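Long-range contacts in geranyltranstransferase (Enterococcus faecalis, PDB 3P8L), which probably makes (2E,6E)-farnesyl diphosphate by magnesium-dependent condensation of isopentenyl diphosphate with geranyl diphosphate: residues Lys51-Leu56 with Ala188-Ala193; His84-Ile89 with Gly123-Ala128; Ser160-Asp165 with Glu183-Ala188. All blocks are in the same frame, centred on the assembly; numbering follows the deposited sequence. Where two conformers were deposited one is given.

Two of the three contacts draw on helix 175-200: interaction 1 sets one part of it against the start of helix 53-64, close to the middle of the chain, and interaction 3 sets the turn just before, with Ala188 common to both, against helix 158-167. Interaction 2 pairs helices 71-92 and 114-133 and is buried and almost wholly apolar. Interaction 1, also buried, lays an arginine chain over aliphatic groups, whereas partly buried interaction 3 mixes close backbone packing at a glycine with lysine and aspartate chains. Arg54 touches His84, joining interactions 1 and 2, and Ser87 touches Gln162, joining 2 and 3. The second subunit reaches interactions 2 and 3 but not 1.

Interaction 1: residues Lys51-Leu56 with Ala188-Ala193; sequences KRLRPL and ALIEFA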
loop_
_atom_site.group_PDB
_atom_site.type_symbol
_atom_site.label_atom_id
_atom_site.label_comp_id
_atom_site.label_asym_id
_atom_site.label_seq_id
_atom_site.Cartn_x
_atom_site.Cartn_y
_atom_site.Cartn_z
ATOM N N LYS A 51 3.904 -20.053 7.756
ATOM C CA LYS A 51 5.208 -20.635 7.421
ATOM C C LYS A 51 6.300 -19.587 7.235
ATOM O O LYS A 51 7.472 -19.936 7.257
ATOM C CB LYS A 51 5.117 -21.526 6.170
ATOM C CG LYS A 51 4.083 -22.656 6.275
ATOM C CD LYS A 51 4.361 -23.788 5.287
ATOM C CE LYS A 51 4.075 -23.401 3.829
ATOM N NZ LYS A 51 2.726 -23.828 3.362
ATOM N N ARG A 52 5.910 -18.316 7.031
ATOM C CA ARG A 52 6.843 -17.189 6.832
ATOM C C ARG A 52 7.772 -17.428 5.653
ATOM O O ARG A 52 8.957 -17.044 5.673
ATOM C CB ARG A 52 7.649 -16.896 8.115
ATOM C CG ARG A 52 6.783 -16.662 9.353
ATOM C CD ARG A 52 6.302 -15.235 9.385
ATOM N NE ARG A 52 5.639 -14.923 10.640
ATOM C CZ ARG A 52 4.405 -14.445 10.748
ATOM N NH1 ARG A 52 3.665 -14.170 9.667
ATOM N NH2 ARG A 52 3.919 -14.218 11.951
ATOM N N LEU A 53 7.226 -18.092 4.641
ATOM C CA LEU A 53 7.958 -18.505 3.460
ATOM C C LEU A 53 8.638 -17.351 2.751
ATOM O O LEU A 53 9.814 -17.458 2.377
ATOM C CB LEU A 53 7.041 -19.259 2.488
ATOM C CG LEU A 53 7.653 -19.688 1.148
ATOM C CD1 LEU A 53 8.847 -20.609 1.377
ATOM C CD2 LEU A 53 6.618 -20.354 0.244
ATOM N N ARG A 54 7.926 -16.242 2.600
ATOM C CA ARG A 54 8.455 -15.103 1.854
ATOM C C ARG A 54 9.673 -14.388 2.498
ATOM O O ARG A 54 10.704 -14.217 1.828
ATOM C CB ARG A 54 7.331 -14.148 1.428
ATOM C CG ARG A 54 6.400 -14.774 0.375
ATOM C CD ARG A 54 4.945 -14.240 0.430
ATOM N NE ARG A 54 4.091 -15.061 -0.420
ATOM C CZ ARG A 54 3.576 -16.241 -0.078
ATOM N NH1 ARG A 54 3.755 -16.748 1.144
ATOM N NH2 ARG A 54 2.844 -16.910 -0.963
ATOM N N PRO A 55 9.560 -13.972 3.775
ATOM C CA PRO A 55 10.753 -13.467 4.466
ATOM C C PRO A 55 11.865 -14.517 4.583
ATOM O O PRO A 55 13.043 -14.157 4.507
ATOM C CB PRO A 55 10.226 -13.080 5.860
ATOM C CG PRO A 55 8.943 -13.791 6.035
ATOM C CD PRO A 55 8.363 -13.872 4.639
ATOM N N LEU A 56 11.498 -15.788 4.748
ATOM C CA LEU A 56 12.470 -16.876 4.754
ATOM C C LEU A 56 13.267 -16.913 3.453
ATOM O O LEU A 56 14.490 -17.008 3.495
ATOM C CB LEU A 56 11.849 -18.248 5.080
ATOM C CG LEU A 56 12.848 -19.403 5.284
ATOM C CD1 LEU A 56 13.862 -19.017 6.375
ATOM C CD2 LEU A 56 12.189 -20.753 5.603
ATOM N N ALA A 188 4.566 -13.543 -8.127
ATOM C CA ALA A 188 5.100 -12.184 -8.114
ATOM C C ALA A 188 5.822 -11.806 -6.820
ATOM O O ALA A 188 6.906 -11.231 -6.893
ATOM C CB ALA A 188 4.019 -11.153 -8.470
ATOM N N LEU A 189 5.243 -12.140 -5.660
ATOM C CA LEU A 189 5.878 -11.846 -4.358
ATOM C C LEU A 189 7.067 -12.781 -4.081
ATOM O O LEU A 189 7.999 -12.402 -3.383
ATOM C CB LEU A 189 4.876 -11.956 -3.182
ATOM C CG LEU A 189 3.707 -10.985 -2.960
ATOM C CD1 LEU A 189 3.060 -11.253 -1.589
ATOM C CD2 LEU A 189 4.141 -9.525 -3.051
ATOM N N ILE A 190 6.982 -14.007 -4.584
ATOM C CA ILE A 190 8.086 -14.987 -4.499
ATOM C C ILE A 190 9.255 -14.432 -5.307
ATOM O O ILE A 190 10.396 -14.437 -4.822
ATOM C CB ILE A 190 7.683 -16.404 -4.997
ATOM C CG1 ILE A 190 6.501 -16.968 -4.189
ATOM C CG2 ILE A 190 8.880 -17.395 -4.945
ATOM C CD1 ILE A 190 6.731 -17.069 -2.714
ATOM N N GLU A 191 8.948 -13.924 -6.512
ATOM C CA GLU A 191 9.962 -13.292 -7.354
ATOM C C GLU A 191 10.579 -12.083 -6.664
ATOM O O GLU A 191 11.816 -11.944 -6.650
ATOM C CB GLU A 191 9.413 -12.963 -8.751
ATOM C CG GLU A 191 9.399 -14.170 -9.692
ATOM C CD GLU A 191 8.386 -14.041 -10.816
ATOM O OE1 GLU A 191 7.689 -13.007 -10.866
ATOM O OE2 GLU A 191 8.282 -14.975 -11.641
ATOM N N PHE A 192 9.738 -11.238 -6.049
ATOM C CA PHE A 192 10.263 -10.129 -5.256
ATOM C C PHE A 192 11.225 -10.621 -4.176
ATOM O O PHE A 192 12.265 -9.999 -3.958
ATOM C CB PHE A 192 9.163 -9.275 -4.590
ATOM C CG PHE A 192 9.723 -8.202 -3.694
ATOM C CD1 PHE A 192 10.144 -6.992 -4.234
ATOM C CD2 PHE A 192 9.900 -8.425 -2.321
ATOM C CE1 PHE A 192 10.678 -6.006 -3.417
ATOM C CE2 PHE A 192 10.460 -7.458 -1.511
ATOM C CZ PHE A 192 10.849 -6.236 -2.066
ATOM N N ALA A 193 10.884 -11.704 -3.472
ATOM C CA ALA A 193 11.745 -12.148 -2.368
ATOM C C ALA A 193 13.176 -12.454 -2.861
ATOM O O ALA A 193 14.155 -12.059 -2.226
ATOM C CB ALA A 193 11.164 -13.358 -1.668
#
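Arg54 carries most of this contact, laying its aliphatic chain across Leu189 and Ile190 on one side of helix 175-200. Its CG lies anti to its own carbonyl carbon (chi1 -68°) and the chain then runs extended to NE, a path that brings successive atoms over the two neighbours. CG meets the terminal methyl CD1 of Ile190 at 3.9 Å, the two side chains crossing at about a right angle. Further out, Arg54 CD is 4.1 Å from Leu189 CD1. The same Ile190 methyl also lies over one face of the Arg54 guanidinium, 3.8 Å above the plane and displaced toward its rim, and so packs against the chain and the flat head together; Leu189 CD1 stands oblique to that head. A looser apolar touch comes from Leu53, whose CD2 is 4.4 Å from Ile190 CD1.

Backbone packing adds a second element. The carbonyl oxygen Arg54 O rests 3.6 Å from the methyl CB of Ala193, where the main chains are nearest, with Arg54 CA and Ala193 CA 6.1 Å apart.

Polar bonding takes no part across the two segments. Arg52, at the N-cap position of helix 53-64, turns instead to salt bridges with Glu22 and Glu81, while Arg54 also packs against Leu80 and His84 of helix 71-92.

Lys51-Pro55 complete the GGKxxRP signature of the trans-prenyl synthases. Arg54, beside His84, is its second conserved basic residue, consistent with the isopentenyl diphosphate site of relatives.

Interaction 2: residues His84-Ile89 with Gly123-Ala128; sequences HTYSLI and GLLTGA
Tyr86 lays one face of its ring over the side chain of Leu125, and this pairing is the heart of the contact. Leu125 CB stands 3.8 Å from the ring centroid and 15° off the normal, a CH-pi contact over the face. From there the leucine, with CG anti to its backbone N, runs alongside the tyrosine in the same direction, and its two methyls reach the outer part of the ring: CD1 is 3.6 Å from Tyr86 CE2, and CD2 is 3.6 Å from Tyr86 CZ. The ring is carried by an off-rotamer chi1 of 118°, midway between two staggered positions and probably a strained torsion. It also meets His90 edge-to-face, and Asp122 of the second subunit packs against it.

At the root of the same side chain, Tyr86 CB touches Leu124 CB at 3.7 Å. Leu124 reaches on to Thr85 and Ile89, one turn apart on helix 71-92, where its CD1 forms a small methyl cluster, 3.6 Å from Ile89 CD1 and 3.8 Å from Thr85 CG2. Thr85 offers its methyl to the leucine and gives its hydroxyl to Glu81 O one turn back.

The short helical segments run nearly antiparallel, at 163°, with axes 8.4 Å apart, a buried apolar helix pair of the isoprenoid synthase bundle, beside the subunit interface, where Thr126 of the second subunit packs on Leu125. Tyr86 occupies the fifth position before the first aspartate-rich motif; the residue at that position helps to set product chain length in related farnesyl diphosphate synthases, and probably does so here.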
loop_
_atom_site.group_PDB
_atom_site.type_symbol
_atom_site.label_atom_id
_atom_site.label_comp_id
_atom_site.label_asym_id
_atom_site.label_seq_id
_atom_site.Cartn_x
_atom_site.Cartn_y
_atom_site.Cartn_z
ATOM N N HIS A 84 2.090 -9.898 2.449
ATOM C CA HIS A 84 1.504 -11.217 2.500
ATOM C C HIS A 84 0.335 -11.333 3.518
ATOM O O HIS A 84 -0.713 -11.841 3.168
ATOM C CB HIS A 84 2.547 -12.251 2.837
ATOM C CG HIS A 84 1.995 -13.633 2.854
ATOM N ND1 HIS A 84 1.349 -14.177 1.768
ATOM C CD2 HIS A 84 1.969 -14.574 3.823
ATOM C CE1 HIS A 84 0.962 -15.405 2.060
ATOM N NE2 HIS A 84 1.335 -15.673 3.295
ATOM N N THR A 85 0.558 -10.856 4.746
ATOM C CA THR A 85 -0.440 -10.859 5.833
ATOM C C THR A 85 -1.664 -10.023 5.449
ATOM O O THR A 85 -2.794 -10.446 5.677
ATOM C CB THR A 85 0.150 -10.300 7.175
ATOM O OG1 THR A 85 1.348 -11.009 7.512
ATOM C CG2 THR A 85 -0.857 -10.417 8.343
ATOM N N TYR A 86 -1.444 -8.840 4.866
ATOM C CA TYR A 86 -2.560 -8.027 4.402
ATOM C C TYR A 86 -3.377 -8.813 3.377
ATOM O O TYR A 86 -4.601 -8.859 3.489
ATOM C CB TYR A 86 -2.144 -6.616 3.881
ATOM C CG TYR A 86 -2.449 -6.356 2.417
ATOM C CD1 TYR A 86 -3.755 -6.158 1.981
ATOM C CD2 TYR A 86 -1.435 -6.314 1.457
ATOM C CE1 TYR A 86 -4.059 -5.967 0.634
ATOM C CE2 TYR A 86 -1.726 -6.100 0.105
ATOM C CZ TYR A 86 -3.053 -5.944 -0.300
ATOM O OH TYR A 86 -3.380 -5.709 -1.616
ATOM N N SER A 87 -2.715 -9.463 2.413
ATOM C CA SER A 87 -3.461 -10.077 1.316
ATOM C C SER A 87 -4.369 -11.208 1.855
ATOM O O SER A 87 -5.481 -11.398 1.359
ATOM C CB SER A 87 -2.518 -10.613 0.229
ATOM O OG SER A 87 -1.958 -11.852 0.643
ATOM N N LEU A 88 -3.898 -11.905 2.892
ATOM C CA LEU A 88 -4.664 -12.973 3.544
ATOM C C LEU A 88 -5.909 -12.445 4.262
ATOM O O LEU A 88 -6.990 -13.025 4.121
ATOM C CB LEU A 88 -3.809 -13.764 4.530
ATOM C CG LEU A 88 -2.614 -14.526 3.962
ATOM C CD1 LEU A 88 -1.935 -15.233 5.105
ATOM C CD2 LEU A 88 -3.012 -15.509 2.827
ATOM N N ILE A 89 -5.759 -11.356 5.009
ATOM C CA ILE A 89 -6.892 -10.688 5.661
ATOM C C ILE A 89 -8.008 -10.345 4.653
ATOM O O ILE A 89 -9.191 -10.638 4.874
ATOM C CB ILE A 89 -6.439 -9.419 6.428
ATOM C CG1 ILE A 89 -5.479 -9.790 7.572
ATOM C CG2 ILE A 89 -7.653 -8.664 6.977
ATOM C CD1 ILE A 89 -4.875 -8.561 8.301
ATOM N N GLY A 123 -4.032 -1.084 6.443
ATOM C CA GLY A 123 -3.014 -0.579 7.331
ATOM C C GLY A 123 -1.718 -1.372 7.187
ATOM O O GLY A 123 -0.621 -0.800 7.188
ATOM N N LEU A 124 -1.851 -2.683 7.012
ATOM C CA LEU A 124 -0.710 -3.522 6.781
ATOM C C LEU A 124 -0.069 -3.278 5.417
ATOM O O LEU A 124 1.159 -3.242 5.330
ATOM C CB LEU A 124 -1.040 -4.999 7.005
ATOM C CG LEU A 124 -1.030 -5.418 8.493
ATOM C CD1 LEU A 124 -1.800 -6.709 8.618
ATOM C CD2 LEU A 124 0.392 -5.582 9.047
ATOM N N LEU A 125 -0.899 -3.154 4.369
ATOM C CA LEU A 125 -0.451 -2.745 3.036
ATOM C C LEU A 125 0.338 -1.416 3.074
ATOM O O LEU A 125 1.472 -1.370 2.591
ATOM C CB LEU A 125 -1.619 -2.658 2.032
ATOM C CG LEU A 125 -1.351 -2.132 0.604
ATOM C CD1 LEU A 125 -0.167 -2.815 -0.056
ATOM C CD2 LEU A 125 -2.575 -2.363 -0.292
ATOM N N THR A 126 -0.247 -0.359 3.648
ATOM C CA THR A 126 0.418 0.948 3.728
ATOM C C THR A 126 1.668 0.852 4.612
ATOM O O THR A 126 2.725 1.449 4.309
ATOM C CB THR A 126 -0.526 2.053 4.287
ATOM O OG1 THR A 126 -1.778 2.011 3.595
ATOM C CG2 THR A 126 0.074 3.442 4.088
ATOM N N GLY A 127 1.547 0.074 5.681
ATOM C CA GLY A 127 2.635 -0.178 6.630
ATOM C C GLY A 127 3.859 -0.819 6.007
ATOM O O GLY A 127 4.976 -0.485 6.353
ATOM N N ALA A 128 3.639 -1.769 5.110
ATOM C CA ALA A 128 4.744 -2.409 4.399
ATOM C C ALA A 128 5.609 -1.379 3.646
ATOM O O ALA A 128 6.850 -1.415 3.728
ATOM C CB ALA A 128 4.196 -3.421 3.454
#

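Interaction 3: residues Ser160-Asp165 with Glu183-Ala188; sequences SGQMGD and EKKTGA
Gly161 and Lys185 bring two helices to within 4.0 Å, CA to CA. The segment axes pass 7.4 Å apart at 133° between their directions, and residues 183-187 form a wider pi-type turn within helix 175-200. Having no side chain, Gly161 lets the opposing backbone come in directly: its CA is 3.8 Å from Lys185 N and 3.7 Å from Lys184 CB. The space into which a CB would point is taken by the Lys184-Lys185 backbone, which accounts for the short approach.

The two lysines then diverge. Lys184 passes Ser160, its chain folding at chi3 and chi4 so that NZ bonds to Ala180 O in its own helix. Ser160 OG in turn bonds to Asn155 O and to the backbone N of Asn35 of the second subunit. Lys185, with CG anti to its backbone N (chi1 -172°), runs along the far side of Gly161, its CG 4.1 Å from the backbone N of Gln162, and bends at chi4. Its CE comes 3.4 Å from Asp165 OD2, while NZ stays 4.3 Å from that oxygen, close for opposite charges but beyond a salt bridge. NZ also makes a long, weak ion pair with Asp91 OD2.

The Lys185-Thr186 pair on a distorted helix turn, facing the aspartate-rich motif that contains Asp91, is typical of the allylic diphosphate site of trans-prenyl synthases, consistent with a similar use here.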
loop_
_atom_site.group_PDB
_atom_site.type_symbol
_atom_site.label_atom_id
_atom_site.label_comp_id
_atom_site.label_asym_id
_atom_site.label_seq_id
_atom_site.Cartn_x
_atom_site.Cartn_y
_atom_site.Cartn_z
ATOM N N SER A 160 -3.902 -7.964 -9.518
ATOM C CA SER A 160 -4.397 -8.475 -10.814
ATOM C C SER A 160 -4.570 -9.983 -10.815
ATOM O O SER A 160 -5.538 -10.495 -11.370
ATOM C CB SER A 160 -3.485 -8.050 -11.963
ATOM O OG SER A 160 -3.884 -6.783 -12.448
ATOM N N GLY A 161 -3.640 -10.677 -10.157
ATOM C CA GLY A 161 -3.721 -12.131 -9.952
ATOM C C GLY A 161 -4.926 -12.588 -9.142
ATOM O O GLY A 161 -5.568 -13.585 -9.498
ATOM N N GLN A 162 -5.217 -11.878 -8.042
ATOM C CA GLN A 162 -6.371 -12.175 -7.196
ATOM C C GLN A 162 -7.661 -11.976 -8.001
ATOM O O GLN A 162 -8.604 -12.778 -7.899
ATOM C CB GLN A 162 -6.363 -11.300 -5.920
ATOM C CG GLN A 162 -5.237 -11.652 -4.912
ATOM C CD GLN A 162 -5.147 -10.709 -3.703
ATOM O OE1 GLN A 162 -5.382 -9.510 -3.807
ATOM N NE2 GLN A 162 -4.763 -11.256 -2.561
ATOM N N MET A 163 -7.697 -10.899 -8.783
ATOM C CA MET A 163 -8.847 -10.629 -9.645
ATOM C C MET A 163 -9.014 -11.739 -10.704
ATOM O O MET A 163 -10.118 -12.261 -10.888
ATOM C CB MET A 163 -8.770 -9.234 -10.277
ATOM C CG MET A 163 -10.081 -8.797 -10.994
ATOM S SD MET A 163 -11.453 -8.254 -9.949
ATOM C CE MET A 163 -12.203 -9.763 -9.456
ATOM N N GLY A 164 -7.906 -12.121 -11.346
ATOM C CA GLY A 164 -7.878 -13.248 -12.278
ATOM C C GLY A 164 -8.395 -14.546 -11.681
ATOM O O GLY A 164 -9.196 -15.243 -12.311
ATOM N N ASP A 165 -7.958 -14.856 -10.458
ATOM C CA ASP A 165 -8.379 -16.078 -9.748
ATOM C C ASP A 165 -9.886 -16.150 -9.493
ATOM O O ASP A 165 -10.497 -17.206 -9.658
ATOM C CB ASP A 165 -7.621 -16.241 -8.424
ATOM C CG ASP A 165 -7.653 -17.675 -7.898
ATOM O OD1 ASP A 165 -7.376 -18.616 -8.668
ATOM O OD2 ASP A 165 -7.943 -17.865 -6.702
ATOM N N GLU A 183 1.151 -17.039 -11.548
ATOM C CA GLU A 183 2.324 -16.188 -11.705
ATOM C C GLU A 183 2.140 -14.794 -11.111
ATOM O O GLU A 183 3.087 -14.206 -10.580
ATOM C CB GLU A 183 2.623 -16.037 -13.188
ATOM C CG GLU A 183 4.051 -15.750 -13.546
ATOM C CD GLU A 183 4.322 -16.129 -14.993
ATOM O OE1 GLU A 183 4.240 -17.337 -15.320
ATOM O OE2 GLU A 183 4.592 -15.219 -15.807
ATOM N N LYS A 184 0.939 -14.242 -11.237
ATOM C CA LYS A 184 0.689 -12.907 -10.682
ATOM C C LYS A 184 0.279 -12.989 -9.212
ATOM O O LYS A 184 0.800 -12.246 -8.390
ATOM C CB LYS A 184 -0.330 -12.121 -11.513
ATOM C CG LYS A 184 0.206 -11.658 -12.875
ATOM C CD LYS A 184 -0.818 -10.825 -13.649
ATOM C CE LYS A 184 -1.920 -11.680 -14.286
ATOM N NZ LYS A 184 -1.441 -12.425 -15.486
ATOM N N LYS A 185 -0.602 -13.927 -8.885
ATOM C CA LYS A 185 -1.166 -14.042 -7.534
ATOM C C LYS A 185 -0.160 -14.566 -6.487
ATOM O O LYS A 185 -0.168 -14.126 -5.338
ATOM C CB LYS A 185 -2.395 -14.948 -7.579
ATOM C CG LYS A 185 -3.230 -15.030 -6.308
ATOM C CD LYS A 185 -4.055 -16.313 -6.317
ATOM C CE LYS A 185 -5.287 -16.240 -5.421
ATOM N NZ LYS A 185 -4.963 -16.395 -3.977
ATOM N N THR A 186 0.685 -15.511 -6.897
ATOM C CA THR A 186 1.629 -16.185 -6.008
ATOM C C THR A 186 3.080 -15.931 -6.438
ATOM O O THR A 186 3.928 -15.610 -5.612
ATOM C CB THR A 186 1.355 -17.711 -5.973
ATOM O OG1 THR A 186 0.001 -17.946 -5.567
ATOM C CG2 THR A 186 2.312 -18.455 -5.029
ATOM N N GLY A 187 3.344 -16.063 -7.736
ATOM C CA GLY A 187 4.697 -15.951 -8.281
ATOM C C GLY A 187 5.353 -14.612 -8.032
ATOM O O GLY A 187 6.547 -14.554 -7.724
ATOM N N ALA A 188 4.566 -13.543 -8.127
ATOM C CA ALA A 188 5.100 -12.184 -8.114
ATOM C C ALA A 188 5.822 -11.806 -6.820
ATOM O O ALA A 188 6.906 -11.231 -6.893
ATOM C CB ALA A 188 4.019 -11.153 -8.470
#